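Long-range contacts in 4-aminobutyrate transaminase (Acinetobacter baumannii, PDB 6WOP), which probably catalyses the pyridoxal-phosphate-dependent transfer of the amino group of 4-aminobutyrate to 2-oxoglutarate, as a class-III aminotransferase: residues E331-L336 / S355-E360; L336-Q341 / I410-F415; K73-A78 / S302-A307. All coordinates share one frame; numbering follows the deposited sequence.

How the contacts relate
Contacts 1 and 2 both use helix 321-342. Helix 321-342 lays Leu332, Val333 and Leu336 on strand 356-361 in contact 1 and, through Leu336 and the next turn, meets helix 401-416 in contact 2; Leu336 serves both, and the centres lie about 10 Å apart. Along the chain their segments alternate, so the two together tie the C-terminal part of the chain into one layer of helices on a sheet. Contact 3 closes earlier in the chain and sits on the opposite side of the chain's centre, its centre about 37 Å from contact 1's centre and 44 Å from contact 2's. There, helix 303-318, which precedes helix 321-342, starts against loop 73-78, beside the second subunit.

Contact 1: E331-L336 / S355-E360; sequences ELVATL and SMVAVE
Val357 is where the packing is closest: three side chains of helix 331-336 converge on it. Leu332 comes from one side, its CD2 branch 3.7 Å from Val357 CB and as near to CG1, the two side chains running alongside but with opposed headings. Leu336 reaches the same methyl, its CD1 lying 3.8 Å from Val357 CG1. Val357 holds CG1 anti to its backbone N (chi1 -178°), which turns that branch to the helix, where Leu332, Leu336 and Val333 all touch it. The other branch of Leu336 goes further along the strand, CD2 sitting 4.0 Å from Val359 CB, so this leucine straddles two residues that face the same way.

Helix and strand run nearly parallel, 10° between their directions, with 9.4 Å between the axes, a spacing bridged by the leucine and valine side chains. Val357 and Val359 alternate with Ala358, whose CB points to the other side of the sheet. This is helix-on-sheet packing of an alpha/beta layer: strand 356-361 lies between strands 390-393 and 347-353, and helix 321-342 covers one face of that sheet.

The contact opens toward solvent at Val333, which is partly exposed and offers one methyl, CG2, 3.9 Å from Val357 CG1; its neighbour there is Ala352 of strand 347-353. Still further round the helix, Ala334 is exposed and Glu331 partly so, the latter paired through its carboxylate with Arg405. On the far face of the strand, the carboxylate of Glu360 is held by salt bridges to Arg351 and Lys177.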
loop_
_atom_site.group_PDB
_atom_site.type_symbol
_atom_site.label_atom_id
_atom_site.label_comp_id
_atom_site.label_asym_id
_atom_site.label_seq_id
_atom_site.Cartn_x
_atom_site.Cartn_y
_atom_site.Cartn_z
ATOM N N GLU A 331 -17.132 -18.922 40.441
ATOM C CA GLU A 331 -17.212 -18.219 41.713
ATOM C C GLU A 331 -17.120 -16.716 41.515
ATOM O O GLU A 331 -17.856 -15.941 42.167
ATOM C CB GLU A 331 -16.107 -18.701 42.660
ATOM C CG GLU A 331 -16.203 -18.024 44.012
ATOM C CD GLU A 331 -15.245 -18.561 45.062
ATOM O OE1 GLU A 331 -15.304 -18.033 46.195
ATOM O OE2 GLU A 331 -14.471 -19.491 44.770
ATOM N N LEU A 332 -16.216 -16.282 40.619
ATOM C CA LEU A 332 -16.190 -14.872 40.269
ATOM C C LEU A 332 -17.501 -14.421 39.613
ATOM O O LEU A 332 -17.972 -13.307 39.881
ATOM C CB LEU A 332 -14.994 -14.574 39.361
ATOM C CG LEU A 332 -14.991 -13.217 38.621
ATOM C CD1 LEU A 332 -15.076 -12.053 39.559
ATOM C CD2 LEU A 332 -13.704 -13.068 37.776
ATOM N N VAL A 333 -18.097 -15.234 38.729
ATOM C CA VAL A 333 -19.334 -14.788 38.088
ATOM C C VAL A 333 -20.450 -14.618 39.126
ATOM O O VAL A 333 -21.185 -13.622 39.112
ATOM C CB VAL A 333 -19.729 -15.742 36.939
ATOM C CG1 VAL A 333 -21.176 -15.557 36.513
ATOM C CG2 VAL A 333 -18.887 -15.461 35.694
ATOM N N ALA A 334 -20.571 -15.553 40.078
ATOM C CA ALA A 334 -21.598 -15.393 41.102
ATOM C C ALA A 334 -21.381 -14.117 41.906
ATOM O O ALA A 334 -22.349 -13.492 42.346
ATOM C CB ALA A 334 -21.623 -16.609 42.029
ATOM N N THR A 335 -20.120 -13.765 42.199
ATOM C CA THR A 335 -19.829 -12.502 42.877
ATOM C C THR A 335 -20.257 -11.296 42.028
ATOM O O THR A 335 -20.823 -10.332 42.546
ATOM C CB THR A 335 -18.337 -12.438 43.195
ATOM O OG1 THR A 335 -18.095 -13.257 44.326
ATOM C CG2 THR A 335 -17.898 -11.076 43.603
ATOM N N LEU A 336 -19.968 -11.324 40.721
ATOM C CA LEU A 336 -20.380 -10.224 39.854
ATOM C C LEU A 336 -21.898 -10.109 39.799
ATOM O O LEU A 336 -22.450 -8.998 39.702
ATOM C CB LEU A 336 -19.809 -10.440 38.460
ATOM C CG LEU A 336 -18.271 -10.401 38.507
ATOM C CD1 LEU A 336 -17.796 -10.614 37.118
ATOM C CD2 LEU A 336 -17.835 -9.054 38.934
ATOM N N SER A 355 -12.258 -18.961 32.930
ATOM C CA SER A 355 -11.818 -17.829 33.741
ATOM C C SER A 355 -11.291 -16.709 32.868
ATOM O O SER A 355 -10.577 -15.840 33.355
ATOM C CB SER A 355 -10.762 -18.258 34.781
ATOM O OG SER A 355 -11.397 -18.789 35.972
ATOM N N MET A 356 -11.833 -16.616 31.645
ATOM C CA MET A 356 -11.788 -15.384 30.871
ATOM C C MET A 356 -13.107 -14.672 31.169
ATOM O O MET A 356 -14.118 -14.896 30.486
ATOM C CB MET A 356 -11.599 -15.668 29.383
ATOM C CG MET A 356 -10.558 -14.806 28.779
ATOM S SD MET A 356 -10.132 -15.296 27.146
ATOM C CE MET A 356 -9.437 -13.752 26.629
ATOM N N VAL A 357 -13.101 -13.851 32.240
ATOM C CA VAL A 357 -14.290 -13.203 32.798
ATOM C C VAL A 357 -14.082 -11.697 32.831
ATOM O O VAL A 357 -12.994 -11.222 33.187
ATOM C CB VAL A 357 -14.611 -13.693 34.239
ATOM C CG1 VAL A 357 -15.935 -13.017 34.781
ATOM C CG2 VAL A 357 -14.713 -15.182 34.291
ATOM N N ALA A 358 -15.152 -10.951 32.539
ATOM C CA ALA A 358 -15.112 -9.495 32.577
ATOM C C ALA A 358 -16.451 -8.955 33.048
ATOM O O ALA A 358 -17.494 -9.554 32.793
ATOM C CB ALA A 358 -14.807 -8.906 31.199
ATOM N N VAL A 359 -16.423 -7.764 33.654
ATOM C CA VAL A 359 -17.630 -7.027 34.021
ATOM C C VAL A 359 -17.599 -5.663 33.323
ATOM O O VAL A 359 -16.567 -4.982 33.319
ATOM C CB VAL A 359 -17.782 -6.874 35.537
ATOM C CG1 VAL A 359 -16.687 -5.989 36.128
ATOM C CG2 VAL A 359 -19.191 -6.347 35.865
ATOM N N GLU A 360 -18.690 -5.301 32.663
ATOM C CA GLU A 360 -18.761 -4.005 31.985
ATOM C C GLU A 360 -19.603 -3.060 32.826
ATOM O O GLU A 360 -20.664 -3.442 33.359
ATOM C CB GLU A 360 -19.364 -4.087 30.577
ATOM C CG GLU A 360 -19.380 -2.711 29.861
ATOM C CD GLU A 360 -19.515 -2.867 28.367
ATOM O OE1 GLU A 360 -19.899 -1.909 27.652
ATOM O OE2 GLU A 360 -19.278 -3.993 27.923
#

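Contact 2: L336-Q341 / I410-F415; sequences LKDIQQ and ILKQGF
Ile339 lies over a face of the Phe415 ring, and this CH-pi contact is the main apolar meeting of the two helices. Ile339 CG2 stands 3.8 Å from the centroid of the Phe415 ring, 22° off the normal and displaced toward the rim, with CD2 the nearest ring atom at 3.5 Å. The other branch joins in: Ile339 CD1 is 3.6 Å from Phe415 CD1. With chi1 of -81°, CG1 is anti to the carbonyl carbon and CG2 anti to the backbone N, a setting in which both branches reach the same ring. At the edge of that ring, in its plane, lies the carbonyl oxygen of Leu411, one turn earlier on the same helix.

The remaining apolar contacts are wider. Leu411 CD2 is shared by Leu336 CD2, at 4.0 Å, and Ile339 CD1, at 4.1 Å. The aliphatic part of Lys412 runs beside Ile339, CD lying 4.1 Å from Ile339 CG1.

The electrostatic part is a single salt bridge at the margin. Lys412, its chain bent at several torsions, brings NZ within 3.2 Å of Asp338 OD2, a weak hydrogen bond between two partly exposed residues.

The helices run in the same direction, crossing at -18° with axes 10.5 Å apart, as neighbours side by side in one layer. Beneath them is the sheet: Phe415 also rests on Val359 and Leu361 of strand 356-361, Leu411 touches Leu381 of strand 379-384, and helix 364-376 flanks helix 401-416 through Val370.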
loop_
_atom_site.group_PDB
_atom_site.type_symbol
_atom_site.label_atom_id
_atom_site.label_comp_id
_atom_site.label_asym_id
_atom_site.label_seq_id
_atom_site.Cartn_x
_atom_site.Cartn_y
_atom_site.Cartn_z
ATOM N N LEU A 336 -19.968 -11.324 40.721
ATOM C CA LEU A 336 -20.380 -10.224 39.854
ATOM C C LEU A 336 -21.898 -10.109 39.799
ATOM O O LEU A 336 -22.450 -8.998 39.702
ATOM C CB LEU A 336 -19.809 -10.440 38.460
ATOM C CG LEU A 336 -18.271 -10.401 38.507
ATOM C CD1 LEU A 336 -17.796 -10.614 37.118
ATOM C CD2 LEU A 336 -17.835 -9.054 38.934
ATOM N N LYS A 337 -22.600 -11.247 39.804
ATOM C CA LYS A 337 -24.067 -11.120 39.761
ATOM C C LYS A 337 -24.613 -10.565 41.070
ATOM O O LYS A 337 -25.576 -9.783 41.085
ATOM C CB LYS A 337 -24.698 -12.474 39.450
ATOM C CG LYS A 337 -24.989 -12.620 37.967
ATOM C CD LYS A 337 -24.506 -13.952 37.402
ATOM C CE LYS A 337 -25.620 -15.029 37.479
ATOM N NZ LYS A 337 -25.309 -16.201 36.563
ATOM N N ASP A 338 -23.977 -10.882 42.195
ATOM C CA ASP A 338 -24.371 -10.272 43.461
ATOM C C ASP A 338 -24.101 -8.770 43.457
ATOM O O ASP A 338 -24.925 -7.980 43.936
ATOM C CB ASP A 338 -23.612 -10.940 44.602
ATOM C CG ASP A 338 -24.213 -10.627 45.933
ATOM O OD1 ASP A 338 -25.451 -10.628 46.019
ATOM O OD2 ASP A 338 -23.456 -10.393 46.898
ATOM N N ILE A 339 -22.919 -8.369 42.967
ATOM C CA ILE A 339 -22.607 -6.948 42.800
ATOM C C ILE A 339 -23.658 -6.271 41.930
ATOM O O ILE A 339 -24.140 -5.177 42.243
ATOM C CB ILE A 339 -21.207 -6.784 42.184
ATOM C CG1 ILE A 339 -20.115 -6.922 43.222
ATOM C CG2 ILE A 339 -21.064 -5.433 41.518
ATOM C CD1 ILE A 339 -18.783 -7.066 42.513
ATOM N N GLN A 340 -23.972 -6.883 40.782
ATOM C CA GLN A 340 -25.002 -6.333 39.901
ATOM C C GLN A 340 -26.335 -6.128 40.630
ATOM O O GLN A 340 -27.069 -5.174 40.324
ATOM C CB GLN A 340 -25.186 -7.247 38.690
ATOM C CG GLN A 340 -26.129 -6.714 37.601
ATOM C CD GLN A 340 -26.370 -7.766 36.551
ATOM O OE1 GLN A 340 -26.429 -8.966 36.851
ATOM N NE2 GLN A 340 -26.480 -7.335 35.301
ATOM N N GLN A 341 -26.681 -7.014 41.582
ATOM C CA GLN A 341 -27.939 -6.862 42.339
ATOM C C GLN A 341 -27.848 -5.767 43.388
ATOM O O GLN A 341 -28.713 -4.892 43.464
ATOM C CB GLN A 341 -28.336 -8.164 43.033
ATOM C CG GLN A 341 -29.027 -9.148 42.137
ATOM C CD GLN A 341 -28.408 -10.528 42.218
ATOM O OE1 GLN A 341 -27.626 -10.825 43.132
ATOM N NE2 GLN A 341 -28.709 -11.373 41.230
ATOM N N ILE A 410 -12.475 -7.579 48.249
ATOM C CA ILE A 410 -12.029 -6.218 47.974
ATOM C C ILE A 410 -12.787 -5.648 46.774
ATOM O O ILE A 410 -13.182 -4.471 46.773
ATOM C CB ILE A 410 -10.505 -6.198 47.737
ATOM C CG1 ILE A 410 -9.747 -6.634 49.019
ATOM C CG2 ILE A 410 -10.042 -4.822 47.282
ATOM C CD1 ILE A 410 -8.362 -7.264 48.693
ATOM N N LEU A 411 -12.966 -6.468 45.728
ATOM C CA LEU A 411 -13.713 -6.038 44.544
ATOM C C LEU A 411 -15.096 -5.559 44.944
ATOM O O LEU A 411 -15.539 -4.469 44.544
ATOM C CB LEU A 411 -13.813 -7.203 43.545
ATOM C CG LEU A 411 -14.646 -7.000 42.257
ATOM C CD1 LEU A 411 -13.858 -6.180 41.229
ATOM C CD2 LEU A 411 -14.984 -8.322 41.639
ATOM N N LYS A 412 -15.790 -6.356 45.776
ATOM C CA LYS A 412 -17.127 -5.955 46.216
ATOM C C LYS A 412 -17.099 -4.652 47.011
ATOM O O LYS A 412 -18.003 -3.812 46.879
ATOM C CB LYS A 412 -17.757 -7.072 47.053
ATOM C CG LYS A 412 -17.818 -8.403 46.355
ATOM C CD LYS A 412 -19.166 -9.116 46.584
ATOM C CE LYS A 412 -19.345 -9.571 47.986
ATOM N NZ LYS A 412 -20.778 -9.416 48.443
ATOM N N GLN A 413 -16.097 -4.468 47.867
ATOM C CA GLN A 413 -16.017 -3.216 48.610
ATOM C C GLN A 413 -15.801 -2.052 47.657
ATOM O O GLN A 413 -16.377 -0.970 47.839
ATOM C CB GLN A 413 -14.898 -3.274 49.652
ATOM C CG GLN A 413 -15.156 -4.255 50.781
ATOM C CD GLN A 413 -13.851 -4.766 51.431
ATOM O OE1 GLN A 413 -12.733 -4.343 51.068
ATOM N NE2 GLN A 413 -13.991 -5.710 52.355
ATOM N N GLY A 414 -14.990 -2.262 46.614
ATOM C CA GLY A 414 -14.771 -1.192 45.658
ATOM C C GLY A 414 -16.048 -0.765 44.972
ATOM O O GLY A 414 -16.330 0.429 44.854
ATOM N N PHE A 415 -16.837 -1.739 44.507
ATOM C CA PHE A 415 -18.132 -1.414 43.914
ATOM C C PHE A 415 -19.025 -0.713 44.919
ATOM O O PHE A 415 -19.797 0.175 44.547
ATOM C CB PHE A 415 -18.828 -2.666 43.385
ATOM C CG PHE A 415 -18.413 -3.045 42.003
ATOM C CD1 PHE A 415 -17.318 -3.878 41.800
ATOM C CD2 PHE A 415 -19.103 -2.574 40.904
ATOM C CE1 PHE A 415 -16.925 -4.234 40.511
ATOM C CE2 PHE A 415 -18.699 -2.919 39.595
ATOM C CZ PHE A 415 -17.646 -3.762 39.408
#

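Contact 3: K73-A78 / S302-A307; sequences KFTHTA and SPIAVA
Thr75 and Pro303 bring the two backbones within 5.5 Å, CA to CA, where an irregular loop passes the first turn of a helix. Segment 73-78 has no regular structure; 302-307 begins with Ser302 at the N-cap and enters helix 303-318 at Pro303. The carbonyl oxygen of Thr75 lies against this helix start, 3.2 Å from Pro303 CD. The same oxygen accepts a hydrogen bond from a water at 2.9 Å, and that water is 2.8 Å from Ser302 OG, linking loop to cap. Ser302 OG in turn takes a weak but straight capping bond from Ala305 N (3.4 Å, 172°).

Among the side chains, Pro303 fits between the Thr75 carbonyl and the Phe74 ring. Its CG is 3.6 Å from Phe74 CE2, the proline meeting the ring obliquely. Phe74 has CG between its backbone N and carbonyl carbon (chi1 57°), which brings the ring alongside the proline. Thr75 and Ile304 run next to each other with the same heading, with Thr75 CB 3.9 Å from Ile304 CG1. The Thr75 hydroxyl turns elsewhere, bonding to the Gly274 carbonyl of the second subunit, and His76 NE2 bonds to the Gly50 carbonyl of that subunit.

Ile304 also packs on Val67, Gln70 and Leu71 of helix 61-71, so the contact joins that helix and its following loop to the start of helix 303-318. It is a serine-capped helix N-terminus buried at a subunit interface, in keeping with the intimate dimers of class-III aminotransferases.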
loop_
_atom_site.group_PDB
_atom_site.type_symbol
_atom_site.label_atom_id
_atom_site.label_comp_id
_atom_site.label_asym_id
_atom_site.label_seq_id
_atom_site.Cartn_x
_atom_site.Cartn_y
_atom_site.Cartn_z
ATOM N N LYS A 73 22.558 -25.741 30.853
ATOM C CA LYS A 73 22.842 -26.357 29.565
ATOM C C LYS A 73 23.189 -25.308 28.509
ATOM O O LYS A 73 24.342 -25.251 28.059
ATOM C CB LYS A 73 21.649 -27.199 29.133
ATOM C CG LYS A 73 21.379 -28.398 30.106
ATOM C CD LYS A 73 20.093 -29.125 29.701
ATOM C CE LYS A 73 19.753 -30.320 30.602
ATOM N NZ LYS A 73 18.395 -30.880 30.208
ATOM N N PHE A 74 22.225 -24.485 28.111
ATOM C CA PHE A 74 22.456 -23.400 27.154
ATOM C C PHE A 74 21.214 -22.524 27.143
ATOM O O PHE A 74 20.114 -22.998 27.434
ATOM C CB PHE A 74 22.786 -23.909 25.737
ATOM C CG PHE A 74 21.749 -24.818 25.135
ATOM C CD1 PHE A 74 21.754 -26.166 25.424
ATOM C CD2 PHE A 74 20.746 -24.312 24.311
ATOM C CE1 PHE A 74 20.812 -26.999 24.914
ATOM C CE2 PHE A 74 19.792 -25.171 23.756
ATOM C CZ PHE A 74 19.819 -26.491 24.079
ATOM N N THR A 75 21.402 -21.237 26.835
ATOM C CA THR A 75 20.283 -20.328 26.773
ATOM C C THR A 75 19.955 -19.879 25.367
ATOM O O THR A 75 18.846 -19.382 25.155
ATOM C CB THR A 75 20.527 -19.058 27.602
ATOM O OG1 THR A 75 21.386 -18.174 26.868
ATOM C CG2 THR A 75 21.217 -19.371 28.943
ATOM N N HIS A 76 20.842 -20.064 24.414
ATOM C CA HIS A 76 20.606 -19.556 23.063
ATOM C C HIS A 76 21.618 -20.177 22.112
ATOM O O HIS A 76 22.841 -20.057 22.331
ATOM C CB HIS A 76 20.754 -18.022 22.988
ATOM C CG HIS A 76 20.713 -17.527 21.569
ATOM N ND1 HIS A 76 19.534 -17.307 20.875
ATOM C CD2 HIS A 76 21.722 -17.223 20.717
ATOM C CE1 HIS A 76 19.831 -16.872 19.657
ATOM N NE2 HIS A 76 21.149 -16.812 19.545
ATOM N N THR A 77 21.124 -20.857 21.059
ATOM C CA THR A 77 21.974 -21.268 19.941
ATOM C C THR A 77 21.601 -20.633 18.613
ATOM O O THR A 77 22.422 -20.697 17.684
ATOM C CB THR A 77 21.912 -22.797 19.745
ATOM O OG1 THR A 77 20.576 -23.196 19.388
ATOM C CG2 THR A 77 22.353 -23.553 21.016
ATOM N N ALA A 78 20.398 -20.031 18.505
ATOM C CA ALA A 78 19.681 -19.736 17.266
ATOM C C ALA A 78 19.256 -21.051 16.653
ATOM O O ALA A 78 20.085 -21.774 16.088
ATOM C CB ALA A 78 20.519 -18.913 16.272
ATOM N N SER A 302 13.054 -19.730 22.172
ATOM C CA SER A 302 14.204 -19.625 23.055
ATOM C C SER A 302 14.300 -20.870 23.948
ATOM O O SER A 302 13.290 -21.295 24.518
ATOM C CB SER A 302 14.026 -18.348 23.864
ATOM O OG SER A 302 14.573 -18.505 25.169
ATOM N N PRO A 303 15.494 -21.474 24.059
ATOM C CA PRO A 303 15.650 -22.687 24.895
ATOM C C PRO A 303 15.075 -22.534 26.298
ATOM O O PRO A 303 14.500 -23.498 26.838
ATOM C CB PRO A 303 17.189 -22.864 24.955
ATOM C CG PRO A 303 17.669 -22.274 23.638
ATOM C CD PRO A 303 16.741 -21.057 23.382
ATOM N N ILE A 304 15.327 -21.364 26.914
ATOM C CA ILE A 304 14.800 -21.019 28.247
ATOM C C ILE A 304 13.278 -21.096 28.251
ATOM O O ILE A 304 12.663 -21.745 29.103
ATOM C CB ILE A 304 15.281 -19.597 28.620
ATOM C CG1 ILE A 304 16.804 -19.553 28.690
ATOM C CG2 ILE A 304 14.635 -18.996 29.906
ATOM C CD1 ILE A 304 17.332 -20.420 29.759
ATOM N N ALA A 305 12.643 -20.408 27.294
ATOM C CA ALA A 305 11.188 -20.348 27.235
ATOM C C ALA A 305 10.587 -21.664 26.808
ATOM O O ALA A 305 9.453 -21.970 27.193
ATOM C CB ALA A 305 10.726 -19.235 26.272
ATOM N N VAL A 306 11.298 -22.437 25.990
ATOM C CA VAL A 306 10.815 -23.754 25.604
ATOM C C VAL A 306 10.790 -24.666 26.843
ATOM O O VAL A 306 9.836 -25.411 27.086
ATOM C CB VAL A 306 11.715 -24.314 24.499
ATOM C CG1 VAL A 306 11.521 -25.835 24.376
ATOM C CG2 VAL A 306 11.396 -23.597 23.125
ATOM N N ALA A 307 11.807 -24.561 27.682
ATOM C CA ALA A 307 11.789 -25.382 28.898
ATOM C C ALA A 307 10.622 -24.993 29.775
ATOM O O ALA A 307 9.979 -25.858 30.406
ATOM C CB ALA A 307 13.116 -25.233 29.673
HETATM O O HOH W 1 17.025 -17.218 24.740
#